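Local coordinates for fucoxanthin chlorophyll a/c-binding protein Lhcq11 (Chaetoceros gracilis, PDB 6L4U) that probably harvests light and passes its excitation energy to a photosystem, holding chlorophylls a and c and fucoxanthin-type carotenoids between and around its helices, at residues Y[88-93]-Y[178-183]; Y[105-110]-Y[219-224]. All blocks are in the same frame, centred on the assembly; numbering follows the deposited sequence.

Contact 1: residues Y[88-93]-Y[178-183]; sequences SAETLA and YLRGGT. With KC1 (Chlorophyll c1), chain B.
The CA atoms of Glu90 and Leu179 come within 5.3 Å where the first turn of helix 89-115 passes the irregular segment 178-183, part of the loop between helices 148-171 and 208-230. No backbone hydrogen bond joins the two segments, and side chains make the link. Glu90 runs out extended, its CG anti to the backbone N (chi1 167°), and OE1 meets Arg180 NH1 in a salt bridge modelled at 2.5 Å, shorter than usual and doubtful in its exact value. The carboxylate reaches the guanidinium at its edge, with the two planes turned 80° apart. Arg180 NH1 also donates to the backbone O of Leu179 (2.9 Å), which lies near the guanidinium plane, so this nitrogen is gripped by two acceptors. In this three-helix fold of the chlorophyll a/b-binding family, the contact ties the start of helix 89-115 to a pigment-binding loop. Arg180 turns back at chi2, bringing NE 2.8 Å from the carboxyl O2A of a chlorophyll c1, which lies oblique to the guanidinium. Standing between these two acidic groups, the arginine's positive charge probably favours the ionised form of both. Beside the polar pair, Leu179 divides its methyls: CD2 packs against the helix, 3.6 Å from Glu90 O, while CD1 touches the chlorophyll methyl CMB at 3.7 Å. Ala93 CB points at the loop and rests on Tyr178 O (3.6 Å). Tyr178 stacks on His97, and Glu90 OE2 forms a second salt bridge with a basic side chain of another protein's chain.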
loop_
_atom_site.group_PDB
_atom_site.type_symbol
_atom_site.label_atom_id
_atom_site.label_comp_id
_atom_site.label_asym_id
_atom_site.label_seq_id
_atom_site.Cartn_x
_atom_site.Cartn_y
_atom_site.Cartn_z
ATOM N N SER Y 88 -50.446 20.062 -39.001
ATOM C CA SER Y 88 -51.297 19.049 -39.596
ATOM C C SER Y 88 -52.755 19.342 -39.261
ATOM O O SER Y 88 -53.077 20.341 -38.610
ATOM C CB SER Y 88 -50.873 17.663 -39.114
ATOM O OG SER Y 88 -50.904 17.592 -37.699
ATOM N N ALA Y 89 -53.646 18.457 -39.714
ATOM C CA ALA Y 89 -55.056 18.577 -39.367
ATOM C C ALA Y 89 -55.308 18.276 -37.898
ATOM O O ALA Y 89 -56.314 18.735 -37.347
ATOM C CB ALA Y 89 -55.895 17.649 -40.244
ATOM N N GLU Y 90 -54.419 17.514 -37.260
ATOM C CA GLU Y 90 -54.487 17.315 -35.817
ATOM C C GLU Y 90 -54.184 18.612 -35.074
ATOM O O GLU Y 90 -54.789 18.896 -34.034
ATOM C CB GLU Y 90 -53.521 16.196 -35.420
ATOM C CG GLU Y 90 -53.219 16.060 -33.938
ATOM C CD GLU Y 90 -52.142 15.029 -33.659
ATOM O OE1 GLU Y 90 -52.151 14.434 -32.560
ATOM O OE2 GLU Y 90 -51.287 14.808 -34.540
ATOM N N THR Y 91 -53.279 19.427 -35.615
ATOM C CA THR Y 91 -52.913 20.698 -35.004
ATOM C C THR Y 91 -54.003 21.752 -35.123
ATOM O O THR Y 91 -54.207 22.515 -34.173
ATOM C CB THR Y 91 -51.618 21.222 -35.633
ATOM O OG1 THR Y 91 -50.691 20.141 -35.784
ATOM C CG2 THR Y 91 -50.989 22.279 -34.757
ATOM N N LEU Y 92 -54.711 21.807 -36.251
ATOM C CA LEU Y 92 -55.794 22.768 -36.399
ATOM C C LEU Y 92 -56.992 22.411 -35.532
ATOM O O LEU Y 92 -57.743 23.303 -35.122
ATOM C CB LEU Y 92 -56.213 22.862 -37.866
ATOM C CG LEU Y 92 -57.000 24.107 -38.271
ATOM C CD1 LEU Y 92 -56.354 25.359 -37.713
ATOM C CD2 LEU Y 92 -57.124 24.201 -39.773
ATOM N N ALA Y 93 -57.183 21.122 -35.239
ATOM C CA ALA Y 93 -58.247 20.719 -34.329
ATOM C C ALA Y 93 -57.952 21.154 -32.903
ATOM O O ALA Y 93 -58.880 21.442 -32.139
ATOM C CB ALA Y 93 -58.446 19.206 -34.393
ATOM N N TYR Y 178 -60.825 14.526 -29.816
ATOM C CA TYR Y 178 -60.919 15.597 -30.799
ATOM C C TYR Y 178 -59.629 15.778 -31.587
ATOM O O TYR Y 178 -59.666 16.326 -32.692
ATOM C CB TYR Y 178 -61.308 16.912 -30.123
ATOM C CG TYR Y 178 -60.621 17.183 -28.809
ATOM C CD1 TYR Y 178 -59.393 17.830 -28.768
ATOM C CD2 TYR Y 178 -61.211 16.814 -27.606
ATOM C CE1 TYR Y 178 -58.764 18.082 -27.566
ATOM C CE2 TYR Y 178 -60.591 17.058 -26.406
ATOM C CZ TYR Y 178 -59.375 17.697 -26.392
ATOM O OH TYR Y 178 -58.764 17.931 -25.188
ATOM N N LEU Y 179 -58.498 15.330 -31.052
ATOM C CA LEU Y 179 -57.259 15.295 -31.810
ATOM C C LEU Y 179 -57.067 13.986 -32.558
ATOM O O LEU Y 179 -56.067 13.838 -33.266
ATOM C CB LEU Y 179 -56.063 15.529 -30.886
ATOM C CG LEU Y 179 -56.078 16.806 -30.053
ATOM C CD1 LEU Y 179 -54.737 16.977 -29.382
ATOM C CD2 LEU Y 179 -56.407 18.015 -30.911
ATOM N N ARG Y 180 -57.988 13.036 -32.409
ATOM C CA ARG Y 180 -57.926 11.774 -33.133
ATOM C C ARG Y 180 -59.087 11.615 -34.106
ATOM O O ARG Y 180 -58.869 11.498 -35.314
ATOM C CB ARG Y 180 -57.893 10.606 -32.138
ATOM C CG ARG Y 180 -56.682 10.610 -31.219
ATOM C CD ARG Y 180 -55.393 10.506 -32.019
ATOM N NE ARG Y 180 -54.201 10.606 -31.182
ATOM C CZ ARG Y 180 -53.472 11.708 -31.049
ATOM N NH1 ARG Y 180 -53.813 12.812 -31.696
ATOM N NH2 ARG Y 180 -52.400 11.705 -30.268
ATOM N N GLY Y 181 -60.324 11.608 -33.616
ATOM C CA GLY Y 181 -61.463 11.474 -34.503
ATOM C C GLY Y 181 -62.697 12.262 -34.112
ATOM O O GLY Y 181 -63.723 12.181 -34.794
ATOM N N GLY Y 182 -62.618 13.033 -33.027
ATOM C CA GLY Y 182 -63.787 13.631 -32.423
ATOM C C GLY Y 182 -63.989 15.098 -32.776
ATOM O O GLY Y 182 -63.120 15.779 -33.314
ATOM N N THR Y 183 -65.197 15.577 -32.460
ATOM C CA THR Y 183 -65.592 16.972 -32.594
ATOM C C THR Y 183 -64.846 17.829 -31.571
ATOM O O THR Y 183 -64.850 17.516 -30.378
ATOM C CB THR Y 183 -67.102 17.117 -32.393
ATOM O OG1 THR Y 183 -67.794 16.440 -33.448
ATOM C CG2 THR Y 183 -67.523 18.585 -32.380
HETATM N NB KC1 B . -53.571 16.181 -23.554
HETATM N ND KC1 B . -55.977 13.655 -21.481
HETATM C C1A KC1 B . -55.303 12.441 -24.374
HETATM C C1B KC1 B . -53.311 16.188 -24.859
HETATM C C1C KC1 B . -54.102 17.058 -20.659
HETATM C C1D KC1 B . -56.572 13.580 -20.178
HETATM C C2A KC1 B . -54.990 11.765 -25.703
HETATM C C2B KC1 B . -52.665 17.423 -25.373
HETATM C C2C KC1 B . -53.952 17.460 -19.234
HETATM C C2D KC1 B . -57.310 12.334 -19.876
HETATM C C3A KC1 B . -54.192 12.840 -26.416
HETATM C C3B KC1 B . -52.601 18.245 -24.147
HETATM C C3C KC1 B . -54.876 16.550 -18.538
HETATM C C3D KC1 B . -57.099 11.603 -21.156
HETATM C C4A KC1 B . -54.203 13.895 -25.363
HETATM C C4B KC1 B . -53.174 17.367 -23.092
HETATM C C4C KC1 B . -55.440 15.749 -19.650
HETATM C C4D KC1 B . -56.352 12.422 -21.990
HETATM C CAA KC1 B . -56.138 11.408 -26.641
HETATM C CAB KC1 B . -52.059 19.612 -23.986
HETATM C CAC KC1 B . -55.183 16.456 -17.064
HETATM C CAD KC1 B . -57.388 10.355 -21.902
HETATM C CBA KC1 B . -56.319 9.905 -26.830
HETATM C CBB KC1 B . -50.956 19.808 -23.289
HETATM C CBC KC1 B . -54.128 15.544 -16.476
HETATM C CBD KC1 B . -56.743 10.429 -23.222
HETATM C CED KC1 B . -54.993 7.020 -23.669
HETATM C CGA KC1 B . -55.231 9.271 -27.663
HETATM C CGD KC1 B . -55.682 9.370 -23.229
HETATM C CHA KC1 B . -56.095 11.766 -23.283
HETATM C CHB KC1 B . -53.555 15.010 -25.691
HETATM C CHC KC1 B . -53.314 17.768 -21.684
HETATM C CHD KC1 B . -56.425 14.715 -19.271
HETATM C CMA KC1 B . -52.752 12.387 -26.640
HETATM C CMB KC1 B . -52.224 17.770 -26.765
HETATM C CMC KC1 B . -53.075 18.523 -18.626
HETATM C CMD KC1 B . -58.076 11.791 -18.704
HETATM N NA KC1 B . -54.824 13.623 -24.214
HETATM N NC KC1 B . -54.959 16.040 -20.888
HETATM O O1A KC1 B . -55.095 8.060 -27.661
HETATM O O1D KC1 B . -54.561 9.612 -22.817
HETATM O O2A KC1 B . -54.338 10.074 -28.479
HETATM O O2D KC1 B . -55.980 8.044 -23.739
HETATM O OBD KC1 B . -58.055 9.348 -21.473
HETATM MG MG KC1 B . -54.646 14.797 -22.508
#

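Contact 2: residues Y[105-110]-Y[219-224]; sequences IAMAAF and RLAMIG. With A86 ((3S,3'S,5R,5'R,6S,6'R,8'R)-3,5'-dihydroxy-8-oxo-6',7'-didehydro-5,5',6,6',7,8-hexahydro-5,6-epoxy-beta,beta-caroten-3'- yl acetate), chain C.
Ala106 and Ala221 bring the helices of 105-110 and 219-224 close together: the local axes approach to 7.9 Å at 54°, and small side chains fill the crossing. All direct contact between the two segments is van der Waals packing, with no hydrogen bond across it. Ala221 CB points into the neighbouring helix and settles against its backbone, 3.5 Å from Ala106 O, with Met107 CG alongside at 3.7 Å. In exchange, Ala106 CB points back and meets Met222 CG at 3.7 Å; the Met222 side chain also lies about 4 Å, at its nearest atoms, from a chlorophyll a and from diadinoxanthin. The backbones lie close here, Met107 and Ala221 having CA atoms 5.2 Å apart.

A second set of contacts runs through the fucoxanthin. Met107 CG lies beside the backbone N, anti to the carbonyl carbon (chi1 -77°), and touches both Ala221 and the polyene, 3.5 Å from its C3. Farther along, Phe110 presents a ring face to the pigment: C26 sits over the ring centre, 3.4 Å above its plane. Gly224, with no side chain, lies on the facing helix near the same part of the polyene, and its O is a looser neighbour of Phe110 CD2. The modelled approach of Leu220 CD2 to the pigment is too short to be trusted.

The residues line pigment pockets on several sides, as expected at the crossing of the two long helices in light-harvesting proteins of this family. Arg219 points away from 105-110, yet its NE forms a salt bridge with Glu99, an earlier residue of helix 89-115, while Phe110 continues onto Val225 and Leu228 of helix 208-230, which crosses helix 89-115 here.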
loop_
_atom_site.group_PDB
_atom_site.type_symbol
_atom_site.label_atom_id
_atom_site.label_comp_id
_atom_site.label_asym_id
_atom_site.label_seq_id
_atom_site.Cartn_x
_atom_site.Cartn_y
_atom_site.Cartn_z
ATOM N N ILE Y 105 -65.295 30.036 -21.433
ATOM C CA ILE Y 105 -64.879 30.472 -20.107
ATOM C C ILE Y 105 -64.977 31.987 -19.988
ATOM O O ILE Y 105 -65.493 32.511 -18.995
ATOM C CB ILE Y 105 -63.461 29.948 -19.808
ATOM C CG1 ILE Y 105 -63.512 28.435 -19.600
ATOM C CG2 ILE Y 105 -62.862 30.634 -18.585
ATOM C CD1 ILE Y 105 -62.193 27.814 -19.235
ATOM N N ALA Y 106 -64.529 32.714 -21.016
ATOM C CA ALA Y 106 -64.586 34.170 -20.982
ATOM C C ALA Y 106 -66.003 34.711 -21.133
ATOM O O ALA Y 106 -66.246 35.869 -20.783
ATOM C CB ALA Y 106 -63.691 34.758 -22.069
ATOM N N MET Y 107 -66.937 33.914 -21.652
ATOM C CA MET Y 107 -68.336 34.330 -21.649
ATOM C C MET Y 107 -68.895 34.338 -20.233
ATOM O O MET Y 107 -69.560 35.296 -19.823
ATOM C CB MET Y 107 -69.163 33.410 -22.545
ATOM C CG MET Y 107 -69.011 33.656 -24.026
ATOM S SD MET Y 107 -70.284 32.841 -25.013
ATOM C CE MET Y 107 -69.471 31.307 -25.442
ATOM N N ALA Y 108 -68.634 33.274 -19.473
ATOM C CA ALA Y 108 -69.080 33.219 -18.086
ATOM C C ALA Y 108 -68.302 34.187 -17.205
ATOM O O ALA Y 108 -68.869 34.765 -16.273
ATOM C CB ALA Y 108 -68.947 31.796 -17.549
ATOM N N ALA Y 109 -67.011 34.379 -17.483
ATOM C CA ALA Y 109 -66.191 35.251 -16.652
ATOM C C ALA Y 109 -66.455 36.728 -16.910
ATOM O O ALA Y 109 -66.092 37.559 -16.073
ATOM C CB ALA Y 109 -64.708 34.949 -16.869
ATOM N N PHE Y 110 -67.065 37.077 -18.046
ATOM C CA PHE Y 110 -67.355 38.482 -18.314
ATOM C C PHE Y 110 -68.501 38.990 -17.450
ATOM O O PHE Y 110 -68.393 40.051 -16.827
ATOM C CB PHE Y 110 -67.686 38.698 -19.793
ATOM C CG PHE Y 110 -68.233 40.069 -20.086
ATOM C CD1 PHE Y 110 -69.580 40.252 -20.376
ATOM C CD2 PHE Y 110 -67.403 41.177 -20.049
ATOM C CE1 PHE Y 110 -70.083 41.517 -20.623
ATOM C CE2 PHE Y 110 -67.898 42.442 -20.302
ATOM C CZ PHE Y 110 -69.239 42.612 -20.591
ATOM N N ARG Y 219 -65.974 34.946 -28.928
ATOM C CA ARG Y 219 -64.842 35.758 -29.375
ATOM C C ARG Y 219 -64.927 37.180 -28.840
ATOM O O ARG Y 219 -63.910 37.767 -28.453
ATOM C CB ARG Y 219 -64.791 35.793 -30.900
ATOM C CG ARG Y 219 -64.056 34.651 -31.550
ATOM C CD ARG Y 219 -64.340 34.615 -33.038
ATOM N NE ARG Y 219 -63.783 33.426 -33.672
ATOM C CZ ARG Y 219 -63.899 33.143 -34.964
ATOM N NH1 ARG Y 219 -64.546 33.971 -35.770
ATOM N NH2 ARG Y 219 -63.363 32.036 -35.451
ATOM N N LEU Y 220 -66.135 37.742 -28.804
ATOM C CA LEU Y 220 -66.310 39.095 -28.294
ATOM C C LEU Y 220 -66.166 39.131 -26.776
ATOM O O LEU Y 220 -65.840 40.175 -26.202
ATOM C CB LEU Y 220 -67.668 39.635 -28.744
ATOM C CG LEU Y 220 -67.921 41.143 -28.723
ATOM C CD1 LEU Y 220 -68.699 41.548 -29.959
ATOM C CD2 LEU Y 220 -68.696 41.533 -27.489
ATOM N N ALA Y 221 -66.386 37.997 -26.110
ATOM C CA ALA Y 221 -66.194 37.954 -24.666
ATOM C C ALA Y 221 -64.722 37.969 -24.289
ATOM O O ALA Y 221 -64.357 38.564 -23.269
ATOM C CB ALA Y 221 -66.862 36.717 -24.082
ATOM N N MET Y 222 -63.871 37.319 -25.086
ATOM C CA MET Y 222 -62.449 37.271 -24.764
ATOM C C MET Y 222 -61.800 38.637 -24.937
ATOM O O MET Y 222 -60.936 39.023 -24.143
ATOM C CB MET Y 222 -61.754 36.209 -25.616
ATOM C CG MET Y 222 -62.474 34.876 -25.577
ATOM S SD MET Y 222 -62.190 33.773 -26.971
ATOM C CE MET Y 222 -60.421 33.823 -27.081
ATOM N N ILE Y 223 -62.225 39.401 -25.946
ATOM C CA ILE Y 223 -61.767 40.783 -26.031
ATOM C C ILE Y 223 -62.527 41.661 -25.041
ATOM O O ILE Y 223 -62.079 42.765 -24.711
ATOM C CB ILE Y 223 -61.885 41.314 -27.473
ATOM C CG1 ILE Y 223 -63.341 41.351 -27.919
ATOM C CG2 ILE Y 223 -61.075 40.453 -28.421
ATOM C CD1 ILE Y 223 -63.560 42.061 -29.222
ATOM N N GLY Y 224 -63.678 41.195 -24.552
ATOM C CA GLY Y 224 -64.351 41.904 -23.478
ATOM C C GLY Y 224 -63.703 41.657 -22.130
ATOM O O GLY Y 224 -63.585 42.572 -21.310
HETATM C C A86 C . -69.918 36.775 -26.171
HETATM O O A86 C . -76.758 30.744 -25.046
HETATM C C1 A86 C . -70.470 37.748 -25.076
HETATM C C10 A86 C . -75.536 31.384 -22.466
HETATM C C11 A86 C . -76.147 30.126 -22.882
HETATM C C12 A86 C . -76.043 28.920 -21.983
HETATM C C13 A86 C . -76.890 29.975 -24.164
HETATM C C14 A86 C . -77.939 28.679 -24.294
HETATM C C15 A86 C . -78.321 28.405 -25.790
HETATM C C16 A86 C . -79.753 28.712 -26.206
HETATM C C17 A86 C . -80.713 27.525 -26.114
HETATM C C18 A86 C . -80.241 26.391 -26.902
HETATM C C19 A86 C . -78.850 25.903 -26.360
HETATM C C2 A86 C . -71.326 37.279 -24.049
HETATM C C20 A86 C . -77.785 27.122 -26.339
HETATM C C21 A86 C . -76.593 26.500 -25.514
HETATM C C22 A86 C . -80.334 29.863 -25.323
HETATM C C23 A86 C . -79.752 29.230 -27.636
HETATM C C24 A86 C . -70.110 39.228 -25.080
HETATM C C25 A86 C . -69.264 39.727 -24.045
HETATM C C26 A86 C . -68.731 41.272 -23.796
HETATM C C27 A86 C . -68.374 42.317 -24.702
HETATM C C28 A86 C . -68.439 42.188 -26.175
HETATM C C29 A86 C . -67.884 43.712 -24.052
HETATM C C3 A86 C . -71.754 35.878 -23.906
HETATM C C30 A86 C . -67.428 44.870 -24.840
HETATM C C31 A86 C . -66.963 46.039 -25.548
HETATM C C32 A86 C . -66.059 47.086 -24.831
HETATM C C33 A86 C . -65.020 47.814 -25.708
HETATM C C34 A86 C . -65.490 48.207 -27.122
HETATM C C35 A86 C . -66.220 47.053 -27.854
HETATM C C36 A86 C . -67.294 46.290 -27.043
HETATM C C37 A86 C . -68.645 47.039 -27.164
HETATM C C4 A86 C . -72.437 35.501 -22.735
HETATM C C40 A86 C . -66.917 48.132 -24.064
HETATM C C41 A86 C . -65.249 46.304 -23.763
HETATM C C5 A86 C . -72.963 33.953 -22.391
HETATM C C6 A86 C . -73.402 33.744 -21.069
HETATM C C7 A86 C . -73.366 34.967 -20.053
HETATM C C8 A86 C . -73.926 32.327 -20.487
HETATM C C9 A86 C . -74.824 31.331 -21.088
HETATM O O1 A86 C . -77.218 28.420 -26.776
HETATM O O2 A86 C . -81.169 25.332 -26.809
HETATM O O3 A86 C . -67.450 45.035 -27.658
HETATM O O4 A86 C . -66.302 49.364 -27.073
#

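In the fold
Both contacts draw on helix 89-115: contact 1 at its first turn, contact 2 nearer its other end. Their centres are 24 Å apart and their nearest atoms about 10 Å, so they do not touch. Along the chain the segments come in the order 88-93, 105-110, 178-183, 219-224, so the two pairings interleave. Contact 2 joins helix 89-115 to helix 208-230, its centre about 9 Å from the centre of the chain against about 16 Å for contact 1, which joins the same helix to the loop after helix 148-171. Pigments line both: chlorophylls at contact 1, fucoxanthin together with diadinoxanthin and chlorophylls at contact 2.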